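Local coordinates for YlqD protein (Synechococcus sp. WH 8102, PDB 4DCI), which is of unknown function but belongs to the YlqD family and joins a small beta sheet to a long helical hairpin, probably a coiled coil, at residues I16-K27 with L106-L117; T54-Q62 with V71-Q79. One frame throughout, in Å; residues are numbered along the deposited sequence.

Contact 1: residues I16-K27 with L106-L117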
loop_
_atom_site.group_PDB
_atom_site.type_symbol
_atom_site.label_atom_id
_atom_site.label_comp_id
_atom_site.label_asym_id
_atom_site.label_seq_id
_atom_site.Cartn_x
_atom_site.Cartn_y
_atom_site.Cartn_z
ATOM N N ILE B 16 -12.693 -6.137 16.527
ATOM C CA ILE B 16 -13.985 -6.404 17.159
ATOM C C ILE B 16 -14.963 -6.816 16.066
ATOM O O ILE B 16 -14.985 -6.227 14.984
ATOM C CB ILE B 16 -14.530 -5.171 17.924
ATOM C CG1 ILE B 16 -13.641 -4.823 19.117
ATOM C CG2 ILE B 16 -15.944 -5.395 18.434
ATOM C CD1 ILE B 16 -13.278 -5.994 20.010
ATOM N N THR B 17 -15.761 -7.840 16.340
ATOM C CA THR B 17 -16.747 -8.290 15.377
ATOM C C THR B 17 -18.073 -7.598 15.638
ATOM O O THR B 17 -18.529 -7.518 16.774
ATOM C CB THR B 17 -16.908 -9.815 15.431
ATOM O OG1 THR B 17 -15.666 -10.425 15.060
ATOM C CG2 THR B 17 -18.010 -10.286 14.487
ATOM N N VAL B 18 -18.680 -7.078 14.582
ATOM C CA VAL B 18 -19.999 -6.478 14.694
ATOM C C VAL B 18 -21.023 -7.478 14.171
ATOM O O VAL B 18 -20.938 -7.918 13.025
ATOM C CB VAL B 18 -20.096 -5.157 13.899
ATOM C CG1 VAL B 18 -21.304 -4.346 14.343
ATOM C CG2 VAL B 18 -18.833 -4.339 14.087
ATOM N N ARG B 19 -21.967 -7.861 15.022
ATOM C CA ARG B 19 -23.102 -8.676 14.592
ATOM C C ARG B 19 -24.371 -7.816 14.605
ATOM O O ARG B 19 -24.534 -6.974 15.483
ATOM C CB ARG B 19 -23.271 -9.894 15.508
ATOM C CG ARG B 19 -22.128 -10.893 15.437
ATOM C CD ARG B 19 -22.212 -11.930 16.544
ATOM N NE ARG B 19 -20.928 -12.608 16.722
ATOM C CZ ARG B 19 -20.529 -13.217 17.841
ATOM N NH1 ARG B 19 -21.304 -13.244 18.922
ATOM N NH2 ARG B 19 -19.335 -13.793 17.889
ATOM N N ALA B 20 -25.264 -8.014 13.636
ATOM C CA ALA B 20 -26.523 -7.254 13.595
ATOM C C ALA B 20 -27.736 -8.118 13.869
ATOM O O ALA B 20 -27.837 -9.255 13.393
ATOM C CB ALA B 20 -26.689 -6.533 12.267
ATOM N N VAL B 21 -28.651 -7.572 14.654
ATOM C CA VAL B 21 -29.961 -8.174 14.836
ATOM C C VAL B 21 -30.749 -7.869 13.567
ATOM O O VAL B 21 -30.745 -6.723 13.086
ATOM C CB VAL B 21 -30.688 -7.600 16.072
ATOM C CG1 VAL B 21 -32.050 -8.249 16.254
ATOM C CG2 VAL B 21 -29.867 -7.818 17.327
ATOM N N VAL B 22 -31.402 -8.884 13.008
ATOM C CA VAL B 22 -32.182 -8.660 11.793
ATOM C C VAL B 22 -33.453 -7.851 12.089
ATOM O O VAL B 22 -34.355 -8.303 12.811
ATOM C CB VAL B 22 -32.507 -9.958 11.022
ATOM C CG1 VAL B 22 -33.278 -9.625 9.748
ATOM C CG2 VAL B 22 -31.232 -10.713 10.667
ATOM N N THR B 23 -33.477 -6.635 11.547
ATOM C CA THR B 23 -34.634 -5.755 11.608
ATOM C C THR B 23 -35.024 -5.434 10.180
ATOM O O THR B 23 -34.216 -5.612 9.267
ATOM C CB THR B 23 -34.321 -4.415 12.298
ATOM O OG1 THR B 23 -33.460 -3.630 11.463
ATOM C CG2 THR B 23 -33.683 -4.621 13.663
ATOM N N PRO B 24 -36.254 -4.939 9.974
ATOM C CA PRO B 24 -36.647 -4.574 8.620
ATOM C C PRO B 24 -35.778 -3.439 8.073
ATOM O O PRO B 24 -35.324 -3.518 6.935
ATOM C CB PRO B 24 -38.103 -4.119 8.786
ATOM C CG PRO B 24 -38.557 -4.725 10.074
ATOM C CD PRO B 24 -37.338 -4.685 10.941
ATOM N N THR B 25 -35.524 -2.410 8.878
ATOM C CA THR B 25 -34.649 -1.319 8.455
ATOM C C THR B 25 -33.336 -1.892 7.965
ATOM O O THR B 25 -32.804 -1.462 6.948
ATOM C CB THR B 25 -34.362 -0.324 9.594
ATOM O OG1 THR B 25 -35.544 0.435 9.876
ATOM C CG2 THR B 25 -33.244 0.637 9.209
ATOM N N TRP B 26 -32.835 -2.889 8.681
ATOM C CA TRP B 26 -31.536 -3.454 8.367
ATOM C C TRP B 26 -31.536 -4.203 7.069
ATOM O O TRP B 26 -30.612 -4.051 6.269
ATOM C CB TRP B 26 -31.046 -4.336 9.504
ATOM C CG TRP B 26 -29.683 -4.909 9.237
ATOM C CD1 TRP B 26 -28.445 -4.334 9.521
ATOM C CD2 TRP B 26 -29.371 -6.192 8.598
ATOM N NE1 TRP B 26 -27.422 -5.156 9.122
ATOM C CE2 TRP B 26 -27.909 -6.286 8.557
ATOM C CE3 TRP B 26 -30.129 -7.235 8.079
ATOM C CZ2 TRP B 26 -27.258 -7.385 8.021
ATOM C CZ3 TRP B 26 -29.459 -8.340 7.538
ATOM C CH2 TRP B 26 -28.059 -8.410 7.511
ATOM N N LYS B 27 -32.573 -5.010 6.850
ATOM C CA LYS B 27 -32.701 -5.806 5.627
ATOM C C LYS B 27 -32.698 -4.945 4.353
ATOM O O LYS B 27 -31.995 -5.271 3.401
ATOM C CB LYS B 27 -33.938 -6.708 5.688
ATOM C CG LYS B 27 -34.045 -7.681 4.522
ATOM C CD LYS B 27 -35.473 -8.156 4.281
ATOM C CE LYS B 27 -35.830 -9.356 5.148
ATOM N NZ LYS B 27 -34.914 -10.514 4.943
ATOM N N LEU B 106 -33.405 -14.268 5.220
ATOM C CA LEU B 106 -33.274 -14.039 6.669
ATOM C C LEU B 106 -34.580 -13.620 7.340
ATOM O O LEU B 106 -35.366 -12.857 6.772
ATOM C CB LEU B 106 -32.211 -12.981 6.974
ATOM C CG LEU B 106 -30.723 -13.323 6.883
ATOM C CD1 LEU B 106 -29.907 -12.080 7.208
ATOM C CD2 LEU B 106 -30.340 -14.475 7.805
ATOM N N GLU B 107 -34.781 -14.109 8.565
ATOM C CA GLU B 107 -35.956 -13.779 9.371
ATOM C C GLU B 107 -35.622 -12.719 10.413
ATOM O O GLU B 107 -34.466 -12.583 10.819
ATOM C CB GLU B 107 -36.502 -15.031 10.058
ATOM C CG GLU B 107 -37.211 -15.997 9.120
ATOM C CD GLU B 107 -37.043 -17.450 9.534
ATOM O OE1 GLU B 107 -36.024 -17.780 10.185
ATOM O OE2 GLU B 107 -37.925 -18.267 9.197
HETATM N N MSE B 108 -36.641 -11.971 10.836
HETATM C CA MSE B 108 -36.495 -10.977 11.899
HETATM C C MSE B 108 -35.932 -11.608 13.168
HETATM O O MSE B 108 -36.211 -12.775 13.475
HETATM C CB MSE B 108 -37.840 -10.313 12.217
HETATM C CG MSE B 108 -38.500 -9.572 11.063
HETATM SE SE MSE B 108 -37.355 -8.233 10.241
HETATM C CE MSE B 108 -36.822 -9.225 8.660
ATOM N N ASP B 109 -35.127 -10.831 13.891
ATOM C CA ASP B 109 -34.547 -11.253 15.175
ATOM C C ASP B 109 -33.464 -12.344 15.088
ATOM O O ASP B 109 -32.947 -12.797 16.114
ATOM C CB ASP B 109 -35.645 -11.639 16.175
ATOM C CG ASP B 109 -36.546 -10.474 16.529
ATOM O OD1 ASP B 109 -36.062 -9.321 16.540
ATOM O OD2 ASP B 109 -37.742 -10.708 16.800
ATOM N N GLN B 110 -33.120 -12.758 13.873
ATOM C CA GLN B 110 -31.918 -13.548 13.667
ATOM C C GLN B 110 -30.699 -12.644 13.841
ATOM O O GLN B 110 -30.802 -11.414 13.744
ATOM C CB GLN B 110 -31.909 -14.136 12.268
ATOM C CG GLN B 110 -32.474 -15.533 12.159
ATOM C CD GLN B 110 -32.276 -16.093 10.768
ATOM O OE1 GLN B 110 -33.047 -15.800 9.853
ATOM N NE2 GLN B 110 -31.229 -16.892 10.596
ATOM N N ILE B 111 -29.545 -13.251 14.091
ATOM C CA ILE B 111 -28.325 -12.478 14.312
ATOM C C ILE B 111 -27.253 -12.815 13.285
ATOM O O ILE B 111 -26.936 -13.984 13.073
ATOM C CB ILE B 111 -27.792 -12.664 15.745
ATOM C CG1 ILE B 111 -28.731 -11.964 16.732
ATOM C CG2 ILE B 111 -26.373 -12.119 15.862
ATOM C CD1 ILE B 111 -28.446 -12.245 18.193
ATOM N N VAL B 112 -26.699 -11.780 12.653
ATOM C CA VAL B 112 -25.795 -11.955 11.517
ATOM C C VAL B 112 -24.456 -11.248 11.699
ATOM O O VAL B 112 -24.383 -10.172 12.292
ATOM C CB VAL B 112 -26.432 -11.427 10.216
ATOM C CG1 VAL B 112 -25.663 -11.916 8.999
ATOM C CG2 VAL B 112 -27.865 -11.884 10.114
ATOM N N GLU B 113 -23.403 -11.861 11.165
ATOM C CA GLU B 113 -22.116 -11.204 10.999
ATOM C C GLU B 113 -22.274 -9.937 10.166
ATOM O O GLU B 113 -23.100 -9.892 9.251
ATOM C CB GLU B 113 -21.164 -12.139 10.275
ATOM C CG GLU B 113 -19.710 -11.893 10.604
ATOM C CD GLU B 113 -19.283 -12.622 11.859
ATOM O OE1 GLU B 113 -20.119 -12.803 12.781
ATOM O OE2 GLU B 113 -18.101 -13.020 11.915
ATOM N N GLN B 114 -21.479 -8.918 10.475
ATOM C CA GLN B 114 -21.527 -7.659 9.738
ATOM C C GLN B 114 -20.227 -6.893 9.945
ATOM O O GLN B 114 -20.224 -5.796 10.513
ATOM C CB GLN B 114 -22.724 -6.810 10.188
ATOM C CG GLN B 114 -23.161 -5.726 9.204
ATOM C CD GLN B 114 -23.611 -4.427 9.885
ATOM O OE1 GLN B 114 -24.494 -4.424 10.749
ATOM N NE2 GLN B 114 -23.003 -3.311 9.486
ATOM N N GLY B 115 -19.115 -7.477 9.508
ATOM C CA GLY B 115 -17.827 -6.778 9.521
ATOM C C GLY B 115 -17.128 -6.618 10.862
ATOM O O GLY B 115 -17.575 -7.150 11.882
ATOM N N GLN B 116 -16.029 -5.858 10.838
ATOM C CA GLN B 116 -15.077 -5.739 11.946
ATOM C C GLN B 116 -14.744 -4.287 12.256
ATOM O O GLN B 116 -14.804 -3.437 11.378
ATOM C CB GLN B 116 -13.768 -6.413 11.559
ATOM C CG GLN B 116 -13.921 -7.768 10.905
ATOM C CD GLN B 116 -13.828 -8.886 11.910
ATOM O OE1 GLN B 116 -12.854 -8.967 12.660
ATOM N NE2 GLN B 116 -14.832 -9.761 11.931
ATOM N N LEU B 117 -14.358 -4.011 13.497
ATOM C CA LEU B 117 -13.846 -2.695 13.870
ATOM C C LEU B 117 -12.513 -2.825 14.570
ATOM O O LEU B 117 -12.330 -3.732 15.386
ATOM C CB LEU B 117 -14.814 -2.005 14.807
ATOM C CG LEU B 117 -16.137 -1.613 14.179
ATOM C CD1 LEU B 117 -17.134 -1.310 15.279
ATOM C CD2 LEU B 117 -15.946 -0.416 13.263
#
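Val22 and Val112 meet through their CG2 methyls, 3.6 Å apart, where strand 10-21 ends and a short link leads into helix 24-60. Val22 carries CG1 anti to its backbone N (chi1 -178°), which turns that methyl to the selenomethionine Met108, 3.7 Å from its CE, and leaves CG2 for Val112 and Leu106 CD1. Leu106 CD1 also reaches the edge of the Trp26 indole, 3.8 Å from CZ3, while Ala20 CB lies over one face, 3.4 Å above its plane and nearer the ring's border than its centre. At the pyrrole edge Trp26 NE1 gives a weak bond to Gln114 OE1. Lys27, its chain bent at both outer torsions (chi3 -86°), brings NZ to Leu106 O at 3.0 Å, the donor tilted 25° from the carbonyl plane; Arg104 O takes a second, weak bond from NZ. An alanine in place of Lys27 is likely to leave Leu106 O without this donor and Met108 CE without the aliphatic CE it packs on.

Val22 is bonded at both backbone polar atoms to the type II turn Glu107-Gln110: N to Gln110 O, and O from Asp109 N at 2.9 Å. Antiparallel pairing runs from Val21-Ile111 to Ile16-Leu117, interrupted by a beta bulge between the Arg19-Glu113 and Thr17-Gln116 pairs. Thr23 OG1 caps helix 24-60 by accepting from Trp26 N and also bonds Asp141; Asp109 salt-bridges Arg140. Strand 10-21 lies between antiparallel 111-123 and parallel 136-140, backbone-bonded to residues 135-139 through Thr17, Arg19 and Val21; Val18 and Leu117 pack on a second subunit.

Contact 2: residues T54-Q62 with V71-Q79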
loop_
_atom_site.group_PDB
_atom_site.type_symbol
_atom_site.label_atom_id
_atom_site.label_comp_id
_atom_site.label_asym_id
_atom_site.label_seq_id
_atom_site.Cartn_x
_atom_site.Cartn_y
_atom_site.Cartn_z
ATOM N N THR B 54 -11.893 -1.757 -28.346
ATOM C CA THR B 54 -11.310 -0.518 -28.857
ATOM C C THR B 54 -9.780 -0.554 -28.881
ATOM O O THR B 54 -9.168 -0.187 -29.886
ATOM C CB THR B 54 -11.799 0.705 -28.055
ATOM O OG1 THR B 54 -13.223 0.635 -27.905
ATOM C CG2 THR B 54 -11.441 2.000 -28.771
ATOM N N VAL B 55 -9.175 -1.006 -27.781
ATOM C CA VAL B 55 -7.715 -1.136 -27.670
ATOM C C VAL B 55 -7.159 -2.113 -28.708
ATOM O O VAL B 55 -6.084 -1.887 -29.261
ATOM C CB VAL B 55 -7.281 -1.554 -26.244
ATOM C CG1 VAL B 55 -5.803 -1.912 -26.192
ATOM C CG2 VAL B 55 -7.573 -0.441 -25.252
ATOM N N VAL B 56 -7.903 -3.186 -28.973
ATOM C CA VAL B 56 -7.544 -4.147 -30.017
ATOM C C VAL B 56 -7.576 -3.492 -31.408
ATOM O O VAL B 56 -6.712 -3.765 -32.238
ATOM C CB VAL B 56 -8.421 -5.428 -29.944
ATOM C CG1 VAL B 56 -8.302 -6.278 -31.202
ATOM C CG2 VAL B 56 -8.035 -6.263 -28.736
ATOM N N ASP B 57 -8.542 -2.610 -31.648
ATOM C CA ASP B 57 -8.647 -1.921 -32.937
ATOM C C ASP B 57 -7.488 -0.962 -33.221
ATOM O O ASP B 57 -7.088 -0.801 -34.375
ATOM C CB ASP B 57 -9.981 -1.189 -33.049
ATOM C CG ASP B 57 -11.150 -2.134 -33.226
ATOM O OD1 ASP B 57 -11.050 -3.305 -32.806
ATOM O OD2 ASP B 57 -12.176 -1.704 -33.788
ATOM N N GLN B 58 -6.960 -0.337 -32.167
ATOM C CA GLN B 58 -5.809 0.564 -32.273
ATOM C C GLN B 58 -4.561 -0.192 -32.708
ATOM O O GLN B 58 -3.862 0.222 -33.631
ATOM C CB GLN B 58 -5.527 1.255 -30.935
ATOM C CG GLN B 58 -6.585 2.241 -30.468
ATOM C CD GLN B 58 -6.233 2.872 -29.131
ATOM O OE1 GLN B 58 -5.308 3.678 -29.035
ATOM N NE2 GLN B 58 -6.975 2.512 -28.093
ATOM N N VAL B 59 -4.300 -1.303 -32.023
ATOM C CA VAL B 59 -3.119 -2.139 -32.248
ATOM C C VAL B 59 -3.080 -2.710 -33.669
ATOM O O VAL B 59 -2.011 -2.810 -34.270
ATOM C CB VAL B 59 -3.018 -3.256 -31.177
ATOM C CG1 VAL B 59 -2.007 -4.325 -31.564
ATOM C CG2 VAL B 59 -2.651 -2.663 -29.825
ATOM N N ARG B 60 -4.247 -3.061 -34.203
ATOM C CA ARG B 60 -4.362 -3.556 -35.576
ATOM C C ARG B 60 -3.835 -2.539 -36.590
ATOM O O ARG B 60 -3.205 -2.911 -37.579
ATOM C CB ARG B 60 -5.813 -3.926 -35.894
ATOM C CG ARG B 60 -6.357 -5.100 -35.090
ATOM C CD ARG B 60 -6.325 -6.404 -35.873
ATOM N NE ARG B 60 -6.482 -7.570 -35.003
ATOM C CZ ARG B 60 -7.646 -8.049 -34.571
ATOM N NH1 ARG B 60 -7.663 -9.117 -33.787
ATOM N NH2 ARG B 60 -8.791 -7.469 -34.914
ATOM N N ARG B 61 -4.084 -1.258 -36.327
ATOM C CA ARG B 61 -3.602 -0.169 -37.177
ATOM C C ARG B 61 -2.096 0.098 -37.046
ATOM O O ARG B 61 -1.663 1.251 -37.063
ATOM C CB ARG B 61 -4.388 1.111 -36.887
ATOM C CG ARG B 61 -5.551 1.357 -37.826
ATOM C CD ARG B 61 -6.094 2.760 -37.633
ATOM N NE ARG B 61 -6.754 3.249 -38.838
ATOM C CZ ARG B 61 -8.037 3.057 -39.129
ATOM N NH1 ARG B 61 -8.824 2.381 -38.300
ATOM N NH2 ARG B 61 -8.537 3.544 -40.255
ATOM N N GLN B 62 -1.306 -0.964 -36.914
ATOM C CA GLN B 62 0.152 -0.852 -36.885
ATOM C C GLN B 62 0.758 -1.435 -38.150
ATOM O O GLN B 62 1.734 -0.906 -38.683
ATOM C CB GLN B 62 0.734 -1.582 -35.678
ATOM C CG GLN B 62 0.724 -0.796 -34.381
ATOM C CD GLN B 62 1.267 -1.605 -33.216
ATOM O OE1 GLN B 62 2.071 -2.519 -33.399
ATOM N NE2 GLN B 62 0.827 -1.273 -32.010
ATOM N N VAL B 71 1.899 -7.917 -33.720
ATOM C CA VAL B 71 0.528 -7.485 -33.474
ATOM C C VAL B 71 -0.276 -8.601 -32.828
ATOM O O VAL B 71 -0.854 -8.421 -31.755
ATOM C CB VAL B 71 -0.154 -7.045 -34.790
ATOM C CG1 VAL B 71 -1.670 -6.931 -34.621
ATOM C CG2 VAL B 71 0.453 -5.735 -35.282
ATOM N N GLN B 72 -0.291 -9.755 -33.485
ATOM C CA GLN B 72 -1.076 -10.884 -33.030
ATOM C C GLN B 72 -0.813 -11.273 -31.580
ATOM O O GLN B 72 -1.729 -11.696 -30.882
ATOM C CB GLN B 72 -0.899 -12.080 -33.962
ATOM C CG GLN B 72 -1.869 -12.062 -35.135
ATOM C CD GLN B 72 -3.326 -12.007 -34.688
ATOM O OE1 GLN B 72 -3.743 -12.736 -33.781
ATOM N NE2 GLN B 72 -4.104 -11.135 -35.322
ATOM N N GLU B 73 0.426 -11.110 -31.126
ATOM C CA GLU B 73 0.777 -11.431 -29.741
ATOM C C GLU B 73 0.202 -10.395 -28.767
ATOM O O GLU B 73 -0.269 -10.747 -27.681
ATOM C CB GLU B 73 2.301 -11.609 -29.580
ATOM C CG GLU B 73 3.053 -10.474 -28.887
ATOM C CD GLU B 73 3.700 -10.896 -27.574
ATOM O OE1 GLU B 73 4.722 -11.611 -27.616
ATOM O OE2 GLU B 73 3.213 -10.494 -26.501
ATOM N N GLN B 74 0.233 -9.124 -29.166
ATOM C CA GLN B 74 -0.333 -8.057 -28.348
ATOM C C GLN B 74 -1.819 -8.312 -28.138
ATOM O O GLN B 74 -2.305 -8.277 -27.009
ATOM C CB GLN B 74 -0.143 -6.694 -29.004
ATOM C CG GLN B 74 1.293 -6.237 -29.168
ATOM C CD GLN B 74 1.372 -4.921 -29.914
ATOM O OE1 GLN B 74 0.989 -3.876 -29.388
ATOM N NE2 GLN B 74 1.860 -4.964 -31.154
ATOM N N VAL B 75 -2.527 -8.580 -29.233
ATOM C CA VAL B 75 -3.949 -8.910 -29.188
ATOM C C VAL B 75 -4.183 -10.058 -28.197
ATOM O O VAL B 75 -4.980 -9.928 -27.262
ATOM C CB VAL B 75 -4.496 -9.241 -30.599
ATOM C CG1 VAL B 75 -5.920 -9.764 -30.530
ATOM C CG2 VAL B 75 -4.443 -8.011 -31.493
ATOM N N ALA B 76 -3.459 -11.162 -28.377
ATOM C CA ALA B 76 -3.563 -12.300 -27.465
ATOM C C ALA B 76 -3.391 -11.859 -26.016
ATOM O O ALA B 76 -4.156 -12.286 -25.156
ATOM C CB ALA B 76 -2.558 -13.385 -27.821
ATOM N N ASN B 77 -2.406 -10.994 -25.762
ATOM C CA ASN B 77 -2.193 -10.421 -24.431
ATOM C C ASN B 77 -3.372 -9.580 -23.944
ATOM O O ASN B 77 -3.803 -9.724 -22.792
ATOM C CB ASN B 77 -0.913 -9.587 -24.386
ATOM C CG ASN B 77 0.339 -10.434 -24.396
ATOM O OD1 ASN B 77 0.422 -11.459 -23.723
ATOM N ND2 ASN B 77 1.329 -10.000 -25.158
ATOM N N ILE B 78 -3.884 -8.704 -24.813
ATOM C CA ILE B 78 -5.082 -7.926 -24.505
ATOM C C ILE B 78 -6.188 -8.876 -24.046
ATOM O O ILE B 78 -6.680 -8.780 -22.922
ATOM C CB ILE B 78 -5.596 -7.113 -25.725
ATOM C CG1 ILE B 78 -4.516 -6.183 -26.299
ATOM C CG2 ILE B 78 -6.863 -6.341 -25.368
ATOM C CD1 ILE B 78 -3.906 -5.204 -25.315
ATOM N N GLN B 79 -6.553 -9.803 -24.925
ATOM C CA GLN B 79 -7.642 -10.730 -24.673
ATOM C C GLN B 79 -7.407 -11.567 -23.417
ATOM O O GLN B 79 -8.330 -11.772 -22.630
ATOM C CB GLN B 79 -7.862 -11.629 -25.887
ATOM C CG GLN B 79 -8.178 -10.871 -27.168
ATOM C CD GLN B 79 -8.051 -11.737 -28.413
ATOM O OE1 GLN B 79 -7.265 -12.689 -28.455
ATOM N NE2 GLN B 79 -8.820 -11.398 -29.446
#
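With chi1 of 167°, Val59 places CG1 anti to its backbone N and directs it at the facing helix, where it lies 4.0 Å from Val71 CG1 and 3.7 Å from Gln74 OE1. In Ile78, CG2 lies anti to N, and this branch runs alongside Val56 the other way, CG2 to CG2 at 3.6 Å, while Ile78 CD1 touches Val55 CG1 at 3.9 Å. Val75 CG2 fills in more loosely, 4.2 Å from Val56 CG1.

Polar chains flank this aliphatic seam. Gln62 and Gln74 reach for each other across the gap with amide planes 34° apart, and Gln74 NE2 gives Gln62 OE1 a weak but straight bond of 3.3 Å; NE2 also bonds Arg70 O weakly. Arg60, bent at chi2, swings its guanidinium back over its own helix, Val56 CG1 on one face, and brings NH1 to 3.8 Å from Val75 CG1.

Other copies extend the packing: Ala76 meets Val55 of the third subunit, and Gln62 meets Ala76 of the second. Axes 9.8 Å apart and at 172°, with valines and an isoleucine between them and glutamines and arginine at the border, are consistent with the distal end of the predicted antiparallel coiled-coil hairpin.

In the fold
From the N terminus the chain runs through strand 10-21, whose later half enters contact 1, and passes through a two-residue link into helix 24-60. The far end of that helix enters contact 2, which closes a short loop when helix 69-104 turns back beside it. That second helix returns to the sheet, and strand 111-123 completes contact 1 next to strand 10-21. Contact 2 is therefore nested within the loop closed by contact 1, and the two do not cross. Their centres are 48 Å apart, on opposite sides of the chain's centre: contact 1 ties the hairpin's base to the sheet, contact 2 joins the helices near their connecting loop. Both touch the second subunit.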